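Local coordinates for protein 2-methyl-aconitate isomerase (Shewanella oneidensis, PDB 5K87) that catalyses the cis-trans isomerization of 2-methyl-aconitate in the 2-methylcitrate cycle, by base-catalysed proton abstraction coupled with rotation about a carbon-carbon bond, at residues 255-263 against 275-286; 105-116 against 141-152. The protein carries 1 engineered substitution. All blocks are in the same frame, centred on the assembly; numbering follows the deposited sequence.

Interaction 1: residues 255-263 against 275-286; sequences FETIRAHGA and AASRQHTPKIAF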
loop_
_atom_site.group_PDB
_atom_site.type_symbol
_atom_site.label_atom_id
_atom_site.label_comp_id
_atom_site.label_asym_id
_atom_site.label_seq_id
_atom_site.Cartn_x
_atom_site.Cartn_y
_atom_site.Cartn_z
ATOM N N PHE A 255 0.471 24.662 -0.600
ATOM C CA PHE A 255 0.796 24.199 0.746
ATOM C C PHE A 255 2.297 24.095 0.955
ATOM O O PHE A 255 2.803 24.472 2.011
ATOM C CB PHE A 255 0.157 22.843 1.036
ATOM C CG PHE A 255 -1.259 22.929 1.513
ATOM C CD1 PHE A 255 -1.558 23.512 2.733
ATOM C CD2 PHE A 255 -2.285 22.385 0.767
ATOM C CE1 PHE A 255 -2.863 23.577 3.181
ATOM C CE2 PHE A 255 -3.592 22.441 1.209
ATOM C CZ PHE A 255 -3.884 23.045 2.415
ATOM N N GLU A 256 3.008 23.600 -0.051
ATOM C CA GLU A 256 4.443 23.431 0.088
ATOM C C GLU A 256 5.175 24.770 0.221
ATOM O O GLU A 256 6.108 24.887 1.008
ATOM C CB GLU A 256 5.015 22.562 -1.035
ATOM C CG GLU A 256 6.537 22.362 -0.953
ATOM C CD GLU A 256 7.033 21.752 0.362
ATOM O OE1 GLU A 256 6.247 21.158 1.135
ATOM O OE2 GLU A 256 8.247 21.859 0.623
ATOM N N THR A 257 4.754 25.768 -0.556
ATOM C CA THR A 257 5.363 27.094 -0.463
ATOM C C THR A 257 5.103 27.718 0.909
ATOM O O THR A 257 5.996 28.311 1.506
ATOM C CB THR A 257 4.880 28.036 -1.587
ATOM O OG1 THR A 257 5.156 27.441 -2.863
ATOM C CG2 THR A 257 5.601 29.373 -1.496
ATOM N N ILE A 258 3.884 27.563 1.415
ATOM C CA ILE A 258 3.548 28.071 2.735
ATOM C C ILE A 258 4.370 27.345 3.809
ATOM O O ILE A 258 4.903 27.976 4.724
ATOM C CB ILE A 258 2.046 27.970 3.030
ATOM C CG1 ILE A 258 1.248 28.783 2.003
ATOM C CG2 ILE A 258 1.766 28.492 4.422
ATOM C CD1 ILE A 258 -0.246 28.513 2.023
ATOM N N ARG A 259 4.487 26.022 3.678
ATOM C CA ARG A 259 5.273 25.224 4.616
ATOM C C ARG A 259 6.735 25.688 4.642
ATOM O O ARG A 259 7.334 25.820 5.706
ATOM C CB ARG A 259 5.186 23.734 4.273
ATOM C CG ARG A 259 5.732 22.811 5.362
ATOM C CD ARG A 259 5.831 21.356 4.880
ATOM N NE ARG A 259 6.912 21.203 3.916
ATOM C CZ ARG A 259 8.173 20.938 4.237
ATOM N NH1 ARG A 259 8.545 20.735 5.496
ATOM N NH2 ARG A 259 9.076 20.861 3.275
ATOM N N ALA A 260 7.301 25.940 3.464
ATOM C CA ALA A 260 8.680 26.413 3.364
ATOM C C ALA A 260 8.860 27.758 4.060
ATOM O O ALA A 260 9.815 27.964 4.804
ATOM C CB ALA A 260 9.086 26.519 1.912
ATOM N N HIS A 261 7.935 28.678 3.813
ATOM C CA HIS A 261 8.020 29.986 4.442
ATOM C C HIS A 261 7.830 29.903 5.950
ATOM O O HIS A 261 8.474 30.634 6.704
ATOM C CB HIS A 261 7.047 30.964 3.786
ATOM C CG HIS A 261 7.560 31.521 2.498
ATOM N ND1 HIS A 261 7.445 30.852 1.298
ATOM C CD2 HIS A 261 8.243 32.659 2.230
ATOM C CE1 HIS A 261 8.010 31.567 0.343
ATOM N NE2 HIS A 261 8.500 32.668 0.882
ATOM N N GLY A 262 6.977 28.988 6.400
ATOM C CA GLY A 262 6.813 28.757 7.822
ATOM C C GLY A 262 8.080 28.199 8.441
ATOM O O GLY A 262 8.485 28.603 9.531
ATOM N N ALA A 263 8.724 27.268 7.741
ATOM C CA ALA A 263 9.974 26.686 8.223
ATOM C C ALA A 263 11.055 27.748 8.398
ATOM O O ALA A 263 11.814 27.724 9.367
ATOM C CB ALA A 263 10.449 25.611 7.281
ATOM N N ALA A 275 13.742 23.725 2.033
ATOM C CA ALA A 275 12.518 22.968 2.266
ATOM C C ALA A 275 12.371 21.794 1.306
ATOM O O ALA A 275 11.693 20.820 1.621
ATOM C CB ALA A 275 11.303 23.874 2.193
ATOM N N ALA A 276 13.016 21.878 0.145
ATOM C CA ALA A 276 12.936 20.802 -0.833
ATOM C C ALA A 276 13.482 19.487 -0.283
ATOM O O ALA A 276 12.905 18.427 -0.516
ATOM C CB ALA A 276 13.660 21.186 -2.120
ATOM N N SER A 277 14.590 19.563 0.444
ATOM C CA SER A 277 15.210 18.366 0.985
ATOM C C SER A 277 14.669 18.029 2.372
ATOM O O SER A 277 14.732 16.875 2.799
ATOM C CB SER A 277 16.738 18.513 1.011
ATOM O OG SER A 277 17.273 18.472 -0.310
ATOM N N ARG A 278 14.127 19.032 3.057
ATOM C CA ARG A 278 13.619 18.867 4.417
ATOM C C ARG A 278 12.092 18.770 4.359
ATOM O O ARG A 278 11.385 19.730 4.667
ATOM C CB ARG A 278 14.053 20.062 5.271
ATOM C CG ARG A 278 13.793 19.923 6.764
ATOM C CD ARG A 278 13.845 21.277 7.462
ATOM N NE ARG A 278 13.642 21.160 8.903
ATOM C CZ ARG A 278 14.621 21.228 9.800
ATOM N NH1 ARG A 278 14.351 21.103 11.091
ATOM N NH2 ARG A 278 15.869 21.430 9.402
ATOM N N GLN A 279 11.597 17.602 3.967
ATOM C CA GLN A 279 10.172 17.413 3.699
ATOM C C GLN A 279 9.360 16.995 4.921
ATOM O O GLN A 279 8.157 17.221 4.983
ATOM C CB GLN A 279 9.976 16.377 2.590
ATOM C CG GLN A 279 10.354 16.873 1.199
ATOM C CD GLN A 279 9.362 17.876 0.642
ATOM O OE1 GLN A 279 8.180 17.567 0.459
ATOM N NE2 GLN A 279 9.834 19.088 0.374
ATOM N N HIS A 280 10.022 16.373 5.884
ATOM C CA HIS A 280 9.346 15.715 7.001
ATOM C C HIS A 280 8.963 16.693 8.098
ATOM O O HIS A 280 7.920 16.557 8.723
ATOM C CB HIS A 280 10.294 14.627 7.505
ATOM C CG HIS A 280 9.761 13.752 8.596
ATOM N ND1 HIS A 280 8.431 13.405 8.740
ATOM C CD2 HIS A 280 10.426 13.089 9.570
ATOM C CE1 HIS A 280 8.302 12.595 9.777
ATOM N NE2 HIS A 280 9.500 12.387 10.296
ATOM N N THR A 281 9.797 17.695 8.318
ATOM C CA THR A 281 9.501 18.715 9.310
ATOM C C THR A 281 9.820 20.081 8.712
ATOM O O THR A 281 10.740 20.199 7.900
ATOM C CB THR A 281 10.324 18.487 10.605
ATOM O OG1 THR A 281 11.718 18.400 10.280
ATOM C CG2 THR A 281 9.919 17.199 11.294
ATOM N N PRO A 282 9.044 21.115 9.061
ATOM C CA PRO A 282 7.832 21.068 9.882
ATOM C C PRO A 282 6.662 20.496 9.096
ATOM O O PRO A 282 6.717 20.401 7.863
ATOM C CB PRO A 282 7.564 22.546 10.169
ATOM C CG PRO A 282 8.074 23.247 8.931
ATOM C CD PRO A 282 9.323 22.480 8.577
ATOM N N LYS A 283 5.609 20.124 9.811
ATOM C CA LYS A 283 4.340 19.777 9.191
ATOM C C LYS A 283 3.509 21.039 8.985
ATOM O O LYS A 283 3.721 22.057 9.664
ATOM C CB LYS A 283 3.578 18.805 10.096
ATOM C CG LYS A 283 4.348 17.521 10.402
ATOM C CD LYS A 283 4.641 16.697 9.151
ATOM C CE LYS A 283 5.277 15.354 9.495
ATOM N NZ LYS A 283 5.692 14.617 8.255
ATOM N N ILE A 284 2.563 20.975 8.054
ATOM C CA ILE A 284 1.585 22.041 7.874
ATOM C C ILE A 284 0.172 21.474 7.991
ATOM O O ILE A 284 -0.112 20.366 7.520
ATOM C CB ILE A 284 1.798 22.795 6.534
ATOM C CG1 ILE A 284 0.856 23.996 6.414
ATOM C CG2 ILE A 284 1.715 21.852 5.333
ATOM C CD1 ILE A 284 1.295 24.986 5.347
ATOM N N ALA A 285 -0.701 22.230 8.648
ATOM C CA ALA A 285 -2.065 21.805 8.927
ATOM C C ALA A 285 -3.005 22.994 8.873
ATOM O O ALA A 285 -2.591 24.147 9.036
ATOM C CB ALA A 285 -2.142 21.143 10.290
ATOM N N PHE A 286 -4.275 22.718 8.641
ATOM C CA PHE A 286 -5.276 23.773 8.667
ATOM C C PHE A 286 -6.428 23.424 9.597
ATOM O O PHE A 286 -6.769 22.247 9.768
ATOM C CB PHE A 286 -5.722 24.219 7.262
ATOM C CG PHE A 286 -6.287 23.131 6.383
ATOM C CD1 PHE A 286 -5.448 22.320 5.628
ATOM C CD2 PHE A 286 -7.657 22.973 6.242
ATOM C CE1 PHE A 286 -5.967 21.350 4.786
ATOM C CE2 PHE A 286 -8.177 22.006 5.397
ATOM C CZ PHE A 286 -7.328 21.195 4.671
#
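Arg259 on the helix reaches into the curl of chain 278-282 and carries most of the polar chemistry of the contact. Its chain leaves with CG anti to the backbone N (chi1 -168°) and bends only at chi3, which brings the guanidinium edge to the carbonyls of the loop. Arg259 NH1 and NH2 both donate to Arg278 O, NH2 at 2.9 Å, and Arg259 NH1 also donates to Pro282 O at 3.0 Å, in the carbonyl plane. Gln279 O sits over one face of the group. On its NE side the group is held within the helix: Arg259 NE donates to Glu256 OE1 at 2.9 Å and Arg259 NH2 to Glu256 OE2, a side-on salt bridge. In one of two conformers of Gln279, its NE2 also donates to Glu256 OE2, from above the carboxylate plane (3.2 Å).

Apolar contacts flank this network. Ile284 points at the helix from the strand, its CD1 lying 3.7 Å from Ile258 CG2 and meeting the Phe255 ring at its edge. The rings of Phe255 and Phe286 lie at 22° to each other and are displaced so far that they scarcely overlap, with CZ of Phe255 3.6 Å from CE1 of Phe286. At the other end, Ala263 CB rests on CD of Pro282, which follows a cis peptide bond, and Ala260 CB packs tightly against Ala275 CB.

A methionine at Arg259 would probably leave the carbonyls of Arg278 and Pro282 without these donors and the Glu256 carboxylate without its countercharge. One buried cation thus ties helix 249-266 to the loop leading into Lys283, a substrate-binding residue, its charge probably balanced by Glu256 and stabilised by carbonyl dipoles.

Interaction 2: residues 105-116 against 141-152; sequences WSGNCGNLTAAV and IWQANIGKTIIA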
loop_
_atom_site.group_PDB
_atom_site.type_symbol
_atom_site.label_atom_id
_atom_site.label_comp_id
_atom_site.label_asym_id
_atom_site.label_seq_id
_atom_site.Cartn_x
_atom_site.Cartn_y
_atom_site.Cartn_z
ATOM N N TRP A 105 15.415 11.117 9.583
ATOM C CA TRP A 105 15.500 10.779 10.999
ATOM C C TRP A 105 15.235 11.986 11.904
ATOM O O TRP A 105 15.576 11.960 13.089
ATOM C CB TRP A 105 16.884 10.194 11.324
ATOM C CG TRP A 105 17.223 8.992 10.507
ATOM C CD1 TRP A 105 17.935 8.967 9.336
ATOM C CD2 TRP A 105 16.846 7.632 10.778
ATOM N NE1 TRP A 105 18.025 7.679 8.871
ATOM C CE2 TRP A 105 17.369 6.841 9.736
ATOM C CE3 TRP A 105 16.132 7.006 11.808
ATOM C CZ2 TRP A 105 17.194 5.461 9.687
ATOM C CZ3 TRP A 105 15.954 5.634 11.755
ATOM C CH2 TRP A 105 16.482 4.875 10.704
ATOM N N SER A 106 14.625 13.035 11.366
ATOM C CA SER A 106 14.442 14.273 12.125
ATOM C C SER A 106 13.220 14.298 13.047
ATOM O O SER A 106 13.064 15.237 13.828
ATOM C CB SER A 106 14.399 15.482 11.180
ATOM O OG SER A 106 13.207 15.517 10.420
ATOM N N GLY A 107 12.357 13.293 12.969
ATOM C CA GLY A 107 11.130 13.330 13.740
ATOM C C GLY A 107 10.730 12.019 14.378
ATOM O O GLY A 107 11.295 10.955 14.095
ATOM N N ASN A 108 9.729 12.101 15.239
ATOM C CA ASN A 108 9.091 10.938 15.834
ATOM C C ASN A 108 7.942 10.469 14.940
ATOM O O ASN A 108 7.535 11.168 14.004
ATOM C CB ASN A 108 8.576 11.352 17.223
ATOM C CG ASN A 108 7.926 10.227 17.992
ATOM O OD1 ASN A 108 8.258 9.054 17.820
ATOM N ND2 ASN A 108 7.007 10.589 18.877
ATOM N N CYS A 109 7.451 9.265 15.216
ATOM C CA CYS A 109 6.166 8.823 14.699
ATOM C C CYS A 109 5.275 8.508 15.887
ATOM O O CYS A 109 5.552 7.593 16.664
ATOM C CB CYS A 109 6.294 7.589 13.812
ATOM S SG CYS A 109 4.664 7.067 13.220
ATOM N N GLY A 110 4.204 9.272 16.043
ATOM C CA GLY A 110 3.319 9.108 17.178
ATOM C C GLY A 110 2.445 7.879 17.093
ATOM O O GLY A 110 2.218 7.211 18.101
ATOM N N ASN A 111 1.937 7.579 15.904
ATOM C CA ASN A 111 1.079 6.413 15.741
ATOM C C ASN A 111 1.791 5.114 16.066
ATOM O O ASN A 111 1.188 4.194 16.621
ATOM C CB ASN A 111 0.478 6.359 14.346
ATOM C CG ASN A 111 -0.790 7.170 14.250
ATOM O OD1 ASN A 111 -1.778 6.869 14.924
ATOM N ND2 ASN A 111 -0.778 8.215 13.429
ATOM N N LEU A 112 3.068 5.019 15.719
ATOM C CA LEU A 112 3.790 3.780 15.959
ATOM C C LEU A 112 4.243 3.621 17.411
ATOM O O LEU A 112 4.729 2.553 17.782
ATOM C CB LEU A 112 4.975 3.641 15.008
ATOM C CG LEU A 112 4.605 3.391 13.540
ATOM C CD1 LEU A 112 5.870 3.113 12.742
ATOM C CD2 LEU A 112 3.601 2.248 13.373
ATOM N N THR A 113 4.054 4.639 18.251
ATOM C CA THR A 113 4.503 4.556 19.636
ATOM C C THR A 113 3.896 3.369 20.411
ATOM O O THR A 113 4.588 2.696 21.167
ATOM C CB THR A 113 4.276 5.899 20.360
ATOM O OG1 THR A 113 5.202 6.871 19.849
ATOM C CG2 THR A 113 4.489 5.750 21.846
ATOM N N ALA A 114 2.607 3.103 20.223
ATOM C CA ALA A 114 1.995 1.939 20.873
ATOM C C ALA A 114 2.657 0.630 20.426
ATOM O O ALA A 114 2.858 -0.293 21.218
ATOM C CB ALA A 114 0.501 1.892 20.581
ATOM N N ALA A 115 2.977 0.545 19.135
ATOM C CA ALA A 115 3.661 -0.622 18.600
ATOM C C ALA A 115 5.089 -0.727 19.128
ATOM O O ALA A 115 5.581 -1.838 19.341
ATOM C CB ALA A 115 3.630 -0.617 17.080
ATOM N N VAL A 116 5.750 0.404 19.359
ATOM C CA VAL A 116 7.070 0.399 19.975
ATOM C C VAL A 116 7.021 -0.260 21.350
ATOM O O VAL A 116 7.856 -1.100 21.678
ATOM C CB VAL A 116 7.627 1.836 20.084
ATOM C CG1 VAL A 116 8.816 1.893 21.026
ATOM C CG2 VAL A 116 7.988 2.361 18.701
ATOM N N ILE A 141 9.770 5.037 27.030
ATOM C CA ILE A 141 10.459 5.081 25.747
ATOM C C ILE A 141 11.297 6.341 25.640
ATOM O O ILE A 141 10.800 7.442 25.877
ATOM C CB ILE A 141 9.445 5.060 24.583
ATOM C CG1 ILE A 141 8.571 3.803 24.642
ATOM C CG2 ILE A 141 10.169 5.129 23.258
ATOM C CD1 ILE A 141 7.301 3.900 23.830
ATOM N N TRP A 142 12.564 6.185 25.287
ATOM C CA TRP A 142 13.402 7.317 24.924
ATOM C C TRP A 142 13.302 7.490 23.418
ATOM O O TRP A 142 13.770 6.649 22.643
ATOM C CB TRP A 142 14.851 7.085 25.346
ATOM C CG TRP A 142 15.777 8.193 24.938
ATOM C CD1 TRP A 142 16.817 8.112 24.051
ATOM C CD2 TRP A 142 15.751 9.547 25.405
ATOM N NE1 TRP A 142 17.438 9.335 23.943
ATOM C CE2 TRP A 142 16.802 10.229 24.755
ATOM C CE3 TRP A 142 14.940 10.247 26.305
ATOM C CZ2 TRP A 142 17.065 11.582 24.990
ATOM C CZ3 TRP A 142 15.201 11.597 26.527
ATOM C CH2 TRP A 142 16.258 12.242 25.873
ATOM N N GLN A 143 12.645 8.568 23.014
ATOM C CA GLN A 143 12.501 8.906 21.609
ATOM C C GLN A 143 13.816 9.539 21.186
ATOM O O GLN A 143 14.097 10.689 21.525
ATOM C CB GLN A 143 11.314 9.851 21.402
ATOM C CG GLN A 143 10.562 9.592 20.100
ATOM C CD GLN A 143 11.487 9.633 18.904
ATOM O OE1 GLN A 143 12.380 10.474 18.828
ATOM N NE2 GLN A 143 11.303 8.703 17.975
ATOM N N ALA A 144 14.633 8.772 20.476
ATOM C CA ALA A 144 15.995 9.178 20.190
ATOM C C ALA A 144 16.139 10.115 18.997
ATOM O O ALA A 144 17.195 10.730 18.834
ATOM C CB ALA A 144 16.885 7.947 20.022
ATOM N N ASN A 145 15.108 10.239 18.168
ATOM C CA ASN A 145 15.140 11.246 17.104
ATOM C C ASN A 145 15.097 12.656 17.674
ATOM O O ASN A 145 15.790 13.548 17.181
ATOM C CB ASN A 145 13.948 11.104 16.150
ATOM C CG ASN A 145 13.880 9.749 15.467
ATOM O OD1 ASN A 145 13.281 8.805 15.999
ATOM N ND2 ASN A 145 14.460 9.647 14.272
ATOM N N ILE A 146 14.248 12.856 18.677
ATOM C CA ILE A 146 13.944 14.194 19.184
ATOM C C ILE A 146 14.342 14.402 20.651
ATOM O O ILE A 146 14.228 15.518 21.174
ATOM C CB ILE A 146 12.449 14.542 18.993
ATOM C CG1 ILE A 146 11.565 13.651 19.862
ATOM C CG2 ILE A 146 12.060 14.425 17.523
ATOM C CD1 ILE A 146 10.085 14.012 19.816
ATOM N N GLY A 147 14.825 13.358 21.312
ATOM C CA GLY A 147 15.291 13.484 22.684
ATOM C C GLY A 147 14.173 13.773 23.674
ATOM O O GLY A 147 14.262 14.724 24.465
ATOM N N LYS A 148 13.122 12.956 23.642
ATOM C CA LYS A 148 11.953 13.138 24.501
ATOM C C LYS A 148 11.505 11.809 25.095
ATOM O O LYS A 148 11.736 10.751 24.502
ATOM C CB LYS A 148 10.787 13.729 23.702
ATOM C CG LYS A 148 10.968 15.172 23.268
ATOM C CD LYS A 148 10.960 16.108 24.466
ATOM C CE LYS A 148 10.990 17.568 24.041
ATOM N NZ LYS A 148 11.099 18.465 25.224
ATOM N N THR A 149 10.858 11.863 26.256
ATOM C CA THR A 149 10.285 10.683 26.885
ATOM C C THR A 149 8.846 10.480 26.430
ATOM O O THR A 149 8.048 11.429 26.400
ATOM C CB THR A 149 10.258 10.845 28.410
ATOM O OG1 THR A 149 11.597 11.012 28.892
ATOM C CG2 THR A 149 9.608 9.631 29.083
ATOM N N ILE A 150 8.514 9.244 26.063
ATOM C CA ILE A 150 7.131 8.885 25.766
ATOM C C ILE A 150 6.809 7.614 26.536
ATOM O O ILE A 150 7.644 6.724 26.631
ATOM C CB ILE A 150 6.913 8.669 24.271
ATOM C CG1 ILE A 150 7.287 9.927 23.493
ATOM C CG2 ILE A 150 5.482 8.268 24.015
ATOM C CD1 ILE A 150 7.401 9.691 22.027
ATOM N N ILE A 151 5.624 7.546 27.130
ATOM C CA ILE A 151 5.216 6.385 27.909
ATOM C C ILE A 151 4.139 5.613 27.153
ATOM O O ILE A 151 3.210 6.214 26.604
ATOM C CB ILE A 151 4.635 6.823 29.263
ATOM C CG1 ILE A 151 5.606 7.750 30.007
ATOM C CG2 ILE A 151 4.257 5.621 30.097
ATOM C CD1 ILE A 151 6.927 7.114 30.366
ATOM N N ALA A 152 4.260 4.288 27.110
ATOM C CA ALA A 152 3.196 3.456 26.556
ATOM C C ALA A 152 2.723 2.472 27.614
ATOM O O ALA A 152 3.527 1.712 28.151
ATOM C CB ALA A 152 3.679 2.713 25.330
HETATM O O HOH W 1 17.833 12.977 14.586
#
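Asn108 crosses Gln143 obliquely and meets Ile150 coming the other way; its side chain can be followed outward. CB touches Ile146 CD1 at 4.0 Å and the Gln143 amide; CG, anti to the backbone N (chi1 -178°), rests 3.4 Å from Gln143 CG. At the tip the two branches part: Asn108 OD1 approaches Gln143 NE2 at 3.1 Å, the amide planes turned 43° apart, while ND2 meets the methyl CD1 of Ile150.

Gln143 is itself held by the turn. Its OE1 accepts from Ile146 N, and its NE2 donates to Asn145 OD1 at 2.8 Å. The NE2 bond helps fix the Asn145 amide, whose OD1 also accepts from Phe93 N and whose ND2 gives a nearly straight bond (172°) to Trp105 O at 2.8 Å, coming from above the carbonyl plane and lying at the edge of the indole. A water also donates to Trp105 O.

Farther along, Val116 CG1 packs on Ile141 CD1, and Thr113 CG2, in one of two conformers, lies against Ile150 CG2.

Lys148 and the positive-phi Gly147 share Gln143 as partner, a G1 beta bulge in the hairpin of strands 135-143 and 148-157. The hairpin backs the active-site loop of Cys109, the inferred proton donor/acceptor, where Gly110 N and Asn111 N bind a malonate ion ahead of helix 113-122.

Overall arrangement
Both contacts are largely buried. In interaction 1 a helix packs on strand 283-288 and the loop leading into it, and a charged guanidinium gathers loop carbonyls; in interaction 2 an active-site loop and the start of helix 113-122 lie over a hairpin, and neutral amides do the polar work beside aliphatic packing. Interaction 2 is nearer the centre of the chain, and its loop holds the bound malonate; interaction 1 supplies Lys283 to the substrate site. Although their centres are about 21 Å apart, they touch: Thr281 OG1 lies 3.2 Å from Ser106 OG, which also bonds to Asp104, and the two are probably hydrogen-bonded, with His280 packed alongside Ser106 and Gly107.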